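Local structure of putative cytochrome P450 hydroxylase (Chondromyces apiculatus DSM 436, 6GMF) at residues A[43-53]-A[332-340]; A[276-284]-A[376-384]. The protein is a heme-binding cytochrome P450 that probably acts as a monooxygenase, with terpenes among its likely substrates. One frame throughout, in Å; residues are numbered along the deposited sequence.

Of the four segments, 43-53, on helix 43-51, comes first, and its partner lies 279 residues further on: interaction 1 closes that long loop when 332-340, the chain between helix 308-312 and helix 346-363, returns to it. Segment 276-284, which leads from helix 266-276 into strand 285-287, lies within this span, whereas its partner 376-384 follows 332-340, so the two closures cross. Interaction 2 ties that stretch to the C-terminal loop before strand 389-391. Their centres are about 16 Å apart, yet they meet where Leu50 CD2 lies 3.7 Å from Ile283 CD1. Both touch the heme: Ala335 and Gly337 approach its methyl groups, and Ile283 approaches a propionate.

Interaction 1. Residues A[43-53]-A[332-340]; sequences YQDVARVLHDA and GHLAFGLDI. With HEM (protoporphyrin IX containing Fe), chain B.
One face of the His51 imidazole carries Leu338 CD2, a CH-pi contact 3.6 Å from the ring centroid, while its edge meets Asp339. His51 ND1 donates to Asp339 OD2 over 2.7 Å in an almost straight bond (176°); the oxygen lies in the ring plane, but the proton reaches it from above the carboxylate plane. A water that donates to OD2 and to His51 O adds a second grip. At the helix start, the Tyr43 ring receives Gly332 O at its edge, and OH donates to that carbonyl over 2.6 Å. With CG anti to the backbone N (chi1 -176°), the ring also brings Tyr43 CE2 within 3.8 Å of Leu334 CG. A phenylalanine here would probably leave Gly332 O without this donor and the loop less firmly held to the helix. Segment 332-340 enters the P450 heme-binding loop that leads to the axial Cys343; the Leu334-Gly337 type I turn places Gly337 N 3.4 Å from heme CMA. Between the polar ends the packing is aliphatic: Leu334 CD1 meets Val46 CG1, and the Leu50 and Leu338 side chains cross at about a right angle, with Leu50 CD1 3.7 Å from Leu338 CB. Ala53 CB rests 3.9 Å from Ile340 CD1.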
loop_
_atom_site.group_PDB
_atom_site.type_symbol
_atom_site.label_atom_id
_atom_site.label_comp_id
_atom_site.label_asym_id
_atom_site.label_seq_id
_atom_site.Cartn_x
_atom_site.Cartn_y
_atom_site.Cartn_z
ATOM N N TYR A 43 2.640 19.604 3.230
ATOM C CA TYR A 43 3.699 18.716 3.679
ATOM C C TYR A 43 4.035 18.899 5.172
ATOM O O TYR A 43 4.057 17.920 5.930
ATOM C CB TYR A 43 4.955 18.888 2.809
ATOM C CG TYR A 43 6.049 17.923 3.190
ATOM C CD1 TYR A 43 6.883 18.174 4.270
ATOM C CD2 TYR A 43 6.204 16.719 2.521
ATOM C CE1 TYR A 43 7.856 17.269 4.656
ATOM C CE2 TYR A 43 7.187 15.811 2.885
ATOM C CZ TYR A 43 8.011 16.077 3.969
ATOM O OH TYR A 43 8.950 15.168 4.328
ATOM N N GLN A 44 4.298 20.139 5.614
ATOM C CA GLN A 44 4.742 20.331 7.012
ATOM C C GLN A 44 3.630 19.932 7.992
ATOM O O GLN A 44 3.891 19.426 9.101
ATOM C CB GLN A 44 5.133 21.793 7.216
ATOM C CG GLN A 44 6.408 22.191 6.480
ATOM C CD GLN A 44 7.618 21.404 6.933
ATOM O OE1 GLN A 44 7.854 21.227 8.127
ATOM N NE2 GLN A 44 8.403 20.904 5.983
ATOM N N ASP A 45 2.402 20.160 7.563
ATOM C CA ASP A 45 1.260 19.882 8.421
ATOM C C ASP A 45 1.009 18.377 8.480
ATOM O O ASP A 45 0.715 17.851 9.531
ATOM C CB ASP A 45 0.035 20.619 7.935
ATOM C CG ASP A 45 0.137 22.126 8.031
ATOM O OD1 ASP A 45 0.957 22.597 8.875
ATOM O OD2 ASP A 45 -0.592 22.806 7.256
ATOM N N VAL A 46 1.045 17.699 7.319
ATOM C CA VAL A 46 0.908 16.240 7.303
ATOM C C VAL A 46 1.976 15.616 8.210
ATOM O O VAL A 46 1.689 14.761 9.021
ATOM C CB VAL A 46 0.934 15.694 5.870
ATOM C CG1 VAL A 46 0.970 14.183 5.907
ATOM C CG2 VAL A 46 -0.268 16.187 5.050
ATOM N N ALA A 47 3.220 16.092 8.114
ATOM C CA ALA A 47 4.296 15.513 8.945
ATOM C C ALA A 47 3.983 15.759 10.427
ATOM O O ALA A 47 4.127 14.837 11.273
ATOM C CB ALA A 47 5.640 16.074 8.500
ATOM N N ARG A 48 3.485 16.959 10.765
ATOM C CA ARG A 48 3.206 17.292 12.132
ATOM C C ARG A 48 2.105 16.370 12.656
ATOM O O ARG A 48 2.196 15.860 13.752
ATOM C CB ARG A 48 2.710 18.722 12.302
ATOM C CG ARG A 48 2.310 19.018 13.741
ATOM C CD ARG A 48 2.141 20.484 14.011
ATOM N NE ARG A 48 1.358 20.725 15.209
ATOM C CZ ARG A 48 1.655 21.654 16.114
ATOM N NH1 ARG A 48 2.668 22.474 15.913
ATOM N NH2 ARG A 48 0.932 21.740 17.209
ATOM N N VAL A 49 1.086 16.130 11.824
ATOM C CA VAL A 49 0.027 15.213 12.241
ATOM C C VAL A 49 0.594 13.806 12.504
ATOM O O VAL A 49 0.324 13.250 13.541
ATOM C CB VAL A 49 -1.133 15.208 11.231
ATOM C CG1 VAL A 49 -2.108 14.068 11.492
ATOM C CG2 VAL A 49 -1.822 16.572 11.227
ATOM N N LEU A 50 1.385 13.256 11.596
ATOM C CA LEU A 50 1.851 11.879 11.734
ATOM C C LEU A 50 2.784 11.728 12.941
ATOM O O LEU A 50 2.814 10.692 13.587
ATOM C CB LEU A 50 2.555 11.445 10.454
ATOM C CG LEU A 50 1.668 11.438 9.207
ATOM C CD1 LEU A 50 2.434 10.816 8.068
ATOM C CD2 LEU A 50 0.338 10.745 9.454
ATOM N N HIS A 51 3.509 12.793 13.245
ATOM C CA HIS A 51 4.410 12.752 14.418
ATOM C C HIS A 51 3.645 12.946 15.733
ATOM O O HIS A 51 4.218 12.805 16.796
ATOM C CB HIS A 51 5.476 13.839 14.294
ATOM C CG HIS A 51 6.567 13.587 13.309
ATOM N ND1 HIS A 51 7.371 12.497 13.371
ATOM C CD2 HIS A 51 7.066 14.379 12.353
ATOM C CE1 HIS A 51 8.329 12.631 12.447
ATOM N NE2 HIS A 51 8.172 13.766 11.814
ATOM N N ASP A 52 2.421 13.434 15.678
ATOM C CA ASP A 52 1.639 13.721 16.883
ATOM C C ASP A 52 0.682 12.563 17.179
ATOM O O ASP A 52 -0.520 12.730 17.018
ATOM C CB ASP A 52 0.923 15.050 16.703
ATOM C CG ASP A 52 0.202 15.560 17.945
ATOM O OD1 ASP A 52 0.304 14.897 18.986
ATOM O OD2 ASP A 52 -0.415 16.639 17.843
ATOM N N ALA A 53 1.210 11.421 17.629
ATOM C CA ALA A 53 0.387 10.260 17.887
ATOM C C ALA A 53 -0.512 10.504 19.100
ATOM O O ALA A 53 -1.622 10.029 19.146
ATOM C CB ALA A 53 1.250 9.039 18.047
ATOM N N GLY A 332 12.423 12.188 1.595
ATOM C CA GLY A 332 11.447 12.816 2.461
ATOM C C GLY A 332 10.017 12.651 1.983
ATOM O O GLY A 332 9.090 13.115 2.663
ATOM N N HIS A 333 9.770 11.928 0.877
ATOM C CA HIS A 333 8.346 11.618 0.555
ATOM C C HIS A 333 7.696 10.797 1.678
ATOM O O HIS A 333 8.361 10.098 2.448
ATOM C CB HIS A 333 8.151 10.922 -0.773
ATOM C CG HIS A 333 8.540 9.482 -0.766
ATOM N ND1 HIS A 333 7.787 8.496 -0.131
ATOM C CD2 HIS A 333 9.631 8.885 -1.303
ATOM C CE1 HIS A 333 8.381 7.335 -0.289
ATOM N NE2 HIS A 333 9.540 7.548 -1.049
ATOM N N LEU A 334 6.364 10.938 1.809
ATOM C CA LEU A 334 5.603 10.327 2.912
ATOM C C LEU A 334 4.697 9.157 2.437
ATOM O O LEU A 334 3.725 8.806 3.084
ATOM C CB LEU A 334 4.730 11.416 3.518
ATOM C CG LEU A 334 5.480 12.614 4.083
ATOM C CD1 LEU A 334 4.497 13.581 4.740
ATOM C CD2 LEU A 334 6.501 12.149 5.092
ATOM N N ALA A 335 5.020 8.530 1.309
ATOM C CA ALA A 335 4.198 7.453 0.749
ATOM C C ALA A 335 4.050 6.286 1.738
ATOM O O ALA A 335 3.047 5.584 1.651
ATOM C CB ALA A 335 4.698 6.971 -0.574
ATOM N N PHE A 336 5.067 6.034 2.590
ATOM C CA PHE A 336 5.047 4.949 3.546
ATOM C C PHE A 336 4.670 5.434 4.949
ATOM O O PHE A 336 4.838 4.696 5.922
ATOM C CB PHE A 336 6.419 4.256 3.535
ATOM C CG PHE A 336 6.670 3.400 2.329
ATOM C CD1 PHE A 336 5.799 2.387 1.987
ATOM C CD2 PHE A 336 7.785 3.585 1.523
ATOM C CE1 PHE A 336 6.010 1.551 0.918
ATOM C CE2 PHE A 336 7.996 2.765 0.433
ATOM C CZ PHE A 336 7.130 1.734 0.129
ATOM N N GLY A 337 4.178 6.673 5.066
ATOM C CA GLY A 337 3.958 7.308 6.312
ATOM C C GLY A 337 5.253 7.789 6.951
ATOM O O GLY A 337 6.228 8.105 6.272
ATOM N N LEU A 338 5.226 7.900 8.275
ATOM C CA LEU A 338 6.217 8.601 9.053
ATOM C C LEU A 338 6.050 8.245 10.527
ATOM O O LEU A 338 4.946 8.213 11.038
ATOM C CB LEU A 338 6.006 10.097 8.856
ATOM C CG LEU A 338 7.072 11.041 9.391
ATOM C CD1 LEU A 338 8.361 10.844 8.591
ATOM C CD2 LEU A 338 6.595 12.462 9.282
ATOM N N ASP A 339 7.186 8.104 11.204
ATOM C CA ASP A 339 7.229 7.896 12.637
ATOM C C ASP A 339 6.707 6.495 13.022
ATOM O O ASP A 339 7.056 5.502 12.401
ATOM C CB ASP A 339 6.534 9.038 13.357
ATOM C CG ASP A 339 7.222 9.370 14.677
ATOM O OD1 ASP A 339 7.919 8.471 15.206
ATOM O OD2 ASP A 339 7.076 10.533 15.128
ATOM N N ILE A 340 5.888 6.393 14.074
ATOM C CA ILE A 340 5.741 5.088 14.745
ATOM C C ILE A 340 5.055 4.027 13.866
ATOM O O ILE A 340 5.362 2.836 14.017
ATOM C CB ILE A 340 5.066 5.218 16.108
ATOM C CG1 ILE A 340 3.631 5.745 16.063
ATOM C CG2 ILE A 340 5.944 6.055 17.028
ATOM C CD1 ILE A 340 2.927 5.608 17.385
HETATM C CHA HEM B . 1.620 0.866 7.354
HETATM C CHB HEM B . 1.838 2.487 2.931
HETATM C CHC HEM B . 3.026 -1.964 1.445
HETATM C CHD HEM B . 2.421 -3.659 5.828
HETATM C C1A HEM B . 1.619 1.708 6.267
HETATM C C2A HEM B . 1.450 3.114 6.409
HETATM C C3A HEM B . 1.485 3.574 5.132
HETATM C C4A HEM B . 1.709 2.462 4.281
HETATM C CMA HEM B . 1.276 4.981 4.627
HETATM C CAA HEM B . 1.248 3.937 7.650
HETATM C CBA HEM B . -0.214 3.925 8.172
HETATM C CGA HEM B . -0.440 4.866 9.336
HETATM O O1A HEM B . 0.470 5.650 9.707
HETATM O O2A HEM B . -1.632 4.865 9.789
HETATM C C1B HEM B . 2.171 1.409 2.095
HETATM C C2B HEM B . 2.417 1.491 0.679
HETATM C C3B HEM B . 2.741 0.250 0.231
HETATM C C4B HEM B . 2.719 -0.613 1.415
HETATM C CMB HEM B . 2.285 2.758 -0.065
HETATM C CAB HEM B . 3.152 -0.243 -1.140
HETATM C CBB HEM B . 3.618 0.598 -2.006
HETATM C C1C HEM B . 3.033 -2.833 2.478
HETATM C C2C HEM B . 3.335 -4.233 2.365
HETATM C C3C HEM B . 3.149 -4.688 3.661
HETATM C C4C HEM B . 2.711 -3.623 4.480
HETATM C CMC HEM B . 3.912 -4.934 1.170
HETATM C CAC HEM B . 3.342 -6.028 4.215
HETATM C CBC HEM B . 3.510 -7.120 3.508
HETATM C C1D HEM B . 2.123 -2.553 6.579
HETATM C C2D HEM B . 1.816 -2.642 8.037
HETATM C C3D HEM B . 1.611 -1.379 8.464
HETATM C C4D HEM B . 1.782 -0.524 7.286
HETATM C CMD HEM B . 1.810 -3.968 8.781
HETATM C CAD HEM B . 1.265 -0.956 9.865
HETATM C CBD HEM B . 2.450 -0.516 10.739
HETATM C CGD HEM B . 2.026 0.004 12.097
HETATM O O1D HEM B . 2.901 0.025 12.979
HETATM O O2D HEM B . 0.851 0.415 12.284
HETATM N NA HEM B . 1.789 1.314 4.949
HETATM N NB HEM B . 2.381 0.148 2.453
HETATM N NC HEM B . 2.613 -2.476 3.745
HETATM N ND HEM B . 2.013 -1.240 6.175
HETATM FE FE HEM B . 2.299 -0.536 4.383
HETATM O O HOH W 1 6.429 11.528 17.526
HETATM O O HOH W 2 0.090 -0.770 4.073
#

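Interaction 2. Residues A[276-284]-A[376-384]; sequences YESPAQCIF and WSPSFFIRS. With HEM (protoporphyrin IX containing Fe), chain B.
Cys282 SG projects into the angle between two phenylalanine rings, 3.3 Å from Phe381 CD1 and farther from Phe380 CE2, oblique to both rings. Phe284 CZ comes up beside Phe381 CE1 at 3.5 Å; these ring planes are near parallel (22°) but slid so far apart that they barely overlap. The Phe284 ring also meets that of Trp61, a heme-binding residue. Gln281 fills the next hollow: its CB packs 3.3 Å from Phe380 O, and its CG lies beside Arg383 CB. The backbones join at a single beta bridge, Ala280 with Ile382, whose CD1 comes near Ala280 CA: Gln281 N donates to Phe381 O over 2.8 Å and Arg383 N to Pro279 O over 2.9 Å. In the P450 fold this couples the chain following helix 266-276, which borders the heme with Pro279 and Ile283, to a C-terminal loop. Farther along, Arg383 fills a corner, with the Trp376 indole against one face of its guanidinium and the Glu277 carboxylate at its edge. Its chain bends at chi2 (87°), and Arg383 CZ sits 3.5 Å above the Trp376 ring plane, over the centre. Arg383 NE reaches Glu277 OE2 over 2.8 Å, nearly straight at 175°, on the syn side but tilted out of the carboxylate plane; the NH2 bond to OE1 is weak. Tyr17 OH also hydrogen-bonds OE2, so this buried carboxylate oxygen is held from two residues.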
loop_
_atom_site.group_PDB
_atom_site.type_symbol
_atom_site.label_atom_id
_atom_site.label_comp_id
_atom_site.label_asym_id
_atom_site.label_seq_id
_atom_site.Cartn_x
_atom_site.Cartn_y
_atom_site.Cartn_z
ATOM N N TYR A 276 5.098 10.629 -6.776
ATOM C CA TYR A 276 4.266 11.227 -7.815
ATOM C C TYR A 276 2.835 10.683 -7.806
ATOM O O TYR A 276 1.876 11.441 -8.036
ATOM C CB TYR A 276 4.934 11.002 -9.172
ATOM C CG TYR A 276 4.234 11.614 -10.355
ATOM C CD1 TYR A 276 4.243 12.983 -10.567
ATOM C CD2 TYR A 276 3.642 10.808 -11.320
ATOM C CE1 TYR A 276 3.591 13.531 -11.659
ATOM C CE2 TYR A 276 3.014 11.343 -12.427
ATOM C CZ TYR A 276 2.972 12.708 -12.581
ATOM O OH TYR A 276 2.379 13.216 -13.706
ATOM N N GLU A 277 2.683 9.356 -7.655
ATOM C CA GLU A 277 1.344 8.730 -7.679
ATOM C C GLU A 277 1.253 7.773 -6.488
ATOM O O GLU A 277 1.280 6.553 -6.644
ATOM C CB GLU A 277 1.085 7.971 -8.982
ATOM C CG GLU A 277 0.818 8.826 -10.173
ATOM C CD GLU A 277 -0.592 9.353 -10.296
ATOM O OE1 GLU A 277 -0.928 9.843 -11.376
ATOM O OE2 GLU A 277 -1.334 9.286 -9.307
ATOM N N SER A 278 1.238 8.380 -5.293
ATOM C CA SER A 278 1.327 7.677 -4.055
ATOM C C SER A 278 0.208 6.652 -3.920
ATOM O O SER A 278 -0.966 6.986 -3.996
ATOM C CB SER A 278 1.299 8.596 -2.880
ATOM O OG SER A 278 2.332 9.591 -2.965
ATOM N N PRO A 279 0.504 5.355 -3.781
ATOM C CA PRO A 279 -0.532 4.340 -3.685
ATOM C C PRO A 279 -1.553 4.641 -2.580
ATOM O O PRO A 279 -2.727 4.578 -2.865
ATOM C CB PRO A 279 0.231 3.057 -3.433
ATOM C CG PRO A 279 1.518 3.261 -4.173
ATOM C CD PRO A 279 1.829 4.726 -3.990
ATOM N N ALA A 280 -1.058 4.860 -1.350
ATOM C CA ALA A 280 -1.919 5.255 -0.284
ATOM C C ALA A 280 -2.033 6.785 -0.324
ATOM O O ALA A 280 -1.072 7.492 0.033
ATOM C CB ALA A 280 -1.378 4.764 1.017
ATOM N N GLN A 281 -3.185 7.286 -0.815
ATOM C CA GLN A 281 -3.279 8.723 -1.029
ATOM C C GLN A 281 -3.445 9.473 0.292
ATOM O O GLN A 281 -3.069 10.622 0.425
ATOM C CB GLN A 281 -4.445 9.027 -1.963
ATOM C CG GLN A 281 -4.207 8.502 -3.382
ATOM C CD GLN A 281 -3.607 9.517 -4.307
ATOM O OE1 GLN A 281 -2.484 9.365 -4.830
ATOM N NE2 GLN A 281 -4.316 10.610 -4.435
ATOM N N CYS A 282 -4.089 8.801 1.241
ATOM C CA CYS A 282 -4.254 9.303 2.542
ATOM C C CYS A 282 -4.363 8.156 3.529
ATOM O O CYS A 282 -4.507 7.009 3.109
ATOM C CB CYS A 282 -5.462 10.212 2.652
ATOM S SG CYS A 282 -7.038 9.371 2.399
ATOM N N ILE A 283 -4.280 8.533 4.811
ATOM C CA ILE A 283 -4.459 7.589 5.856
ATOM C C ILE A 283 -5.445 8.173 6.858
ATOM O O ILE A 283 -5.999 9.213 6.572
ATOM C CB ILE A 283 -3.111 7.144 6.415
ATOM C CG1 ILE A 283 -2.267 8.299 6.942
ATOM C CG2 ILE A 283 -2.384 6.297 5.359
ATOM C CD1 ILE A 283 -0.883 7.864 7.437
ATOM N N PHE A 284 -5.661 7.482 7.978
ATOM C CA PHE A 284 -6.731 7.866 8.899
ATOM C C PHE A 284 -6.197 8.157 10.298
ATOM O O PHE A 284 -5.340 7.412 10.825
ATOM C CB PHE A 284 -7.753 6.734 9.008
ATOM C CG PHE A 284 -8.612 6.566 7.782
ATOM C CD1 PHE A 284 -8.101 6.000 6.625
ATOM C CD2 PHE A 284 -9.910 7.046 7.766
ATOM C CE1 PHE A 284 -8.910 5.847 5.509
ATOM C CE2 PHE A 284 -10.719 6.869 6.652
ATOM C CZ PHE A 284 -10.203 6.277 5.534
ATOM N N TRP A 376 -8.953 4.725 -13.634
ATOM C CA TRP A 376 -8.590 4.621 -12.210
ATOM C C TRP A 376 -9.695 3.926 -11.413
ATOM O O TRP A 376 -10.888 4.179 -11.629
ATOM C CB TRP A 376 -8.311 5.995 -11.621
ATOM C CG TRP A 376 -7.152 6.666 -12.269
ATOM C CD1 TRP A 376 -7.161 7.672 -13.187
ATOM C CD2 TRP A 376 -5.776 6.343 -12.058
ATOM N NE1 TRP A 376 -5.884 7.988 -13.573
ATOM C CE2 TRP A 376 -5.007 7.196 -12.870
ATOM C CE3 TRP A 376 -5.127 5.406 -11.248
ATOM C CZ2 TRP A 376 -3.616 7.122 -12.910
ATOM C CZ3 TRP A 376 -3.753 5.380 -11.240
ATOM C CH2 TRP A 376 -3.008 6.209 -12.075
ATOM N N SER A 377 -9.291 3.078 -10.458
ATOM C CA SER A 377 -10.206 2.465 -9.544
ATOM C C SER A 377 -10.948 3.557 -8.785
ATOM O O SER A 377 -10.363 4.560 -8.397
ATOM C CB SER A 377 -9.482 1.543 -8.605
ATOM O OG SER A 377 -8.932 0.440 -9.324
ATOM N N PRO A 378 -12.255 3.388 -8.519
ATOM C CA PRO A 378 -13.042 4.446 -7.907
ATOM C C PRO A 378 -12.776 4.501 -6.391
ATOM O O PRO A 378 -13.653 4.182 -5.569
ATOM C CB PRO A 378 -14.476 4.012 -8.290
ATOM C CG PRO A 378 -14.420 2.512 -8.279
ATOM C CD PRO A 378 -13.043 2.179 -8.820
ATOM N N SER A 379 -11.532 4.855 -6.036
ATOM C CA SER A 379 -11.103 5.028 -4.665
ATOM C C SER A 379 -10.261 6.304 -4.570
ATOM O O SER A 379 -9.319 6.543 -5.357
ATOM C CB SER A 379 -10.371 3.805 -4.136
ATOM O OG SER A 379 -9.921 3.999 -2.788
ATOM N N PHE A 380 -10.655 7.155 -3.630
ATOM C CA PHE A 380 -9.889 8.317 -3.216
ATOM C C PHE A 380 -8.674 7.900 -2.389
ATOM O O PHE A 380 -7.659 8.613 -2.371
ATOM C CB PHE A 380 -10.761 9.191 -2.310
ATOM C CG PHE A 380 -10.112 10.453 -1.823
ATOM C CD1 PHE A 380 -9.854 11.498 -2.697
ATOM C CD2 PHE A 380 -9.819 10.635 -0.480
ATOM C CE1 PHE A 380 -9.301 12.688 -2.258
ATOM C CE2 PHE A 380 -9.283 11.835 -0.037
ATOM C CZ PHE A 380 -8.997 12.859 -0.923
ATOM N N PHE A 381 -8.817 6.763 -1.716
ATOM C CA PHE A 381 -7.879 6.340 -0.668
ATOM C C PHE A 381 -6.695 5.595 -1.261
ATOM O O PHE A 381 -5.575 5.854 -0.806
ATOM C CB PHE A 381 -8.623 5.509 0.369
ATOM C CG PHE A 381 -9.732 6.330 0.977
ATOM C CD1 PHE A 381 -9.470 7.228 1.997
ATOM C CD2 PHE A 381 -11.013 6.284 0.453
ATOM C CE1 PHE A 381 -10.482 8.010 2.534
ATOM C CE2 PHE A 381 -12.027 7.056 1.003
ATOM C CZ PHE A 381 -11.755 7.939 2.020
ATOM N N ILE A 382 -6.940 4.669 -2.197
ATOM C CA ILE A 382 -5.887 3.922 -2.879
ATOM C C ILE A 382 -5.942 4.309 -4.346
ATOM O O ILE A 382 -6.992 4.116 -4.996
ATOM C CB ILE A 382 -6.077 2.409 -2.709
ATOM C CG1 ILE A 382 -6.039 1.999 -1.245
ATOM C CG2 ILE A 382 -4.999 1.662 -3.487
ATOM C CD1 ILE A 382 -4.671 2.128 -0.648
ATOM N N ARG A 383 -4.817 4.778 -4.878
ATOM C CA ARG A 383 -4.692 5.233 -6.288
ATOM C C ARG A 383 -4.125 4.069 -7.122
ATOM O O ARG A 383 -2.961 3.683 -6.926
ATOM C CB ARG A 383 -3.767 6.451 -6.323
ATOM C CG ARG A 383 -3.507 6.981 -7.719
ATOM C CD ARG A 383 -4.567 7.966 -8.113
ATOM N NE ARG A 383 -4.104 8.848 -9.200
ATOM C CZ ARG A 383 -4.836 9.396 -10.164
ATOM N NH1 ARG A 383 -6.141 9.278 -10.164
ATOM N NH2 ARG A 383 -4.239 10.073 -11.129
ATOM N N SER A 384 -4.946 3.470 -7.994
ATOM C CA SER A 384 -4.548 2.316 -8.765
ATOM C C SER A 384 -5.381 2.236 -10.036
ATOM O O SER A 384 -6.547 2.585 -10.026
ATOM C CB SER A 384 -4.697 1.058 -7.967
ATOM O OG SER A 384 -6.065 0.704 -7.842
HETATM C CHA HEM B . 1.620 0.866 7.354
HETATM C CHB HEM B . 1.838 2.487 2.931
HETATM C CHC HEM B . 3.026 -1.964 1.445
HETATM C CHD HEM B . 2.421 -3.659 5.828
HETATM C C1A HEM B . 1.619 1.708 6.267
HETATM C C2A HEM B . 1.450 3.114 6.409
HETATM C C3A HEM B . 1.485 3.574 5.132
HETATM C C4A HEM B . 1.709 2.462 4.281
HETATM C CMA HEM B . 1.276 4.981 4.627
HETATM C CAA HEM B . 1.248 3.937 7.650
HETATM C CBA HEM B . -0.214 3.925 8.172
HETATM C CGA HEM B . -0.440 4.866 9.336
HETATM O O1A HEM B . 0.470 5.650 9.707
HETATM O O2A HEM B . -1.632 4.865 9.789
HETATM C C1B HEM B . 2.171 1.409 2.095
HETATM C C2B HEM B . 2.417 1.491 0.679
HETATM C C3B HEM B . 2.741 0.250 0.231
HETATM C C4B HEM B . 2.719 -0.613 1.415
HETATM C CMB HEM B . 2.285 2.758 -0.065
HETATM C CAB HEM B . 3.152 -0.243 -1.140
HETATM C CBB HEM B . 3.618 0.598 -2.006
HETATM C C1C HEM B . 3.033 -2.833 2.478
HETATM C C2C HEM B . 3.335 -4.233 2.365
HETATM C C3C HEM B . 3.149 -4.688 3.661
HETATM C C4C HEM B . 2.711 -3.623 4.480
HETATM C CMC HEM B . 3.912 -4.934 1.170
HETATM C CAC HEM B . 3.342 -6.028 4.215
HETATM C CBC HEM B . 3.510 -7.120 3.508
HETATM C C1D HEM B . 2.123 -2.553 6.579
HETATM C C2D HEM B . 1.816 -2.642 8.037
HETATM C C3D HEM B . 1.611 -1.379 8.464
HETATM C C4D HEM B . 1.782 -0.524 7.286
HETATM C CMD HEM B . 1.810 -3.968 8.781
HETATM C CAD HEM B . 1.265 -0.956 9.865
HETATM C CBD HEM B . 2.450 -0.516 10.739
HETATM C CGD HEM B . 2.026 0.004 12.097
HETATM O O1D HEM B . 2.901 0.025 12.979
HETATM O O2D HEM B . 0.851 0.415 12.284
HETATM N NA HEM B . 1.789 1.314 4.949
HETATM N NB HEM B . 2.381 0.148 2.453
HETATM N NC HEM B . 2.613 -2.476 3.745
HETATM N ND HEM B . 2.013 -1.240 6.175
HETATM FE FE HEM B . 2.299 -0.536 4.383
HETATM O O HOH W 3 -5.449 4.663 1.986
HETATM O O HOH W 2 0.090 -0.770 4.073
#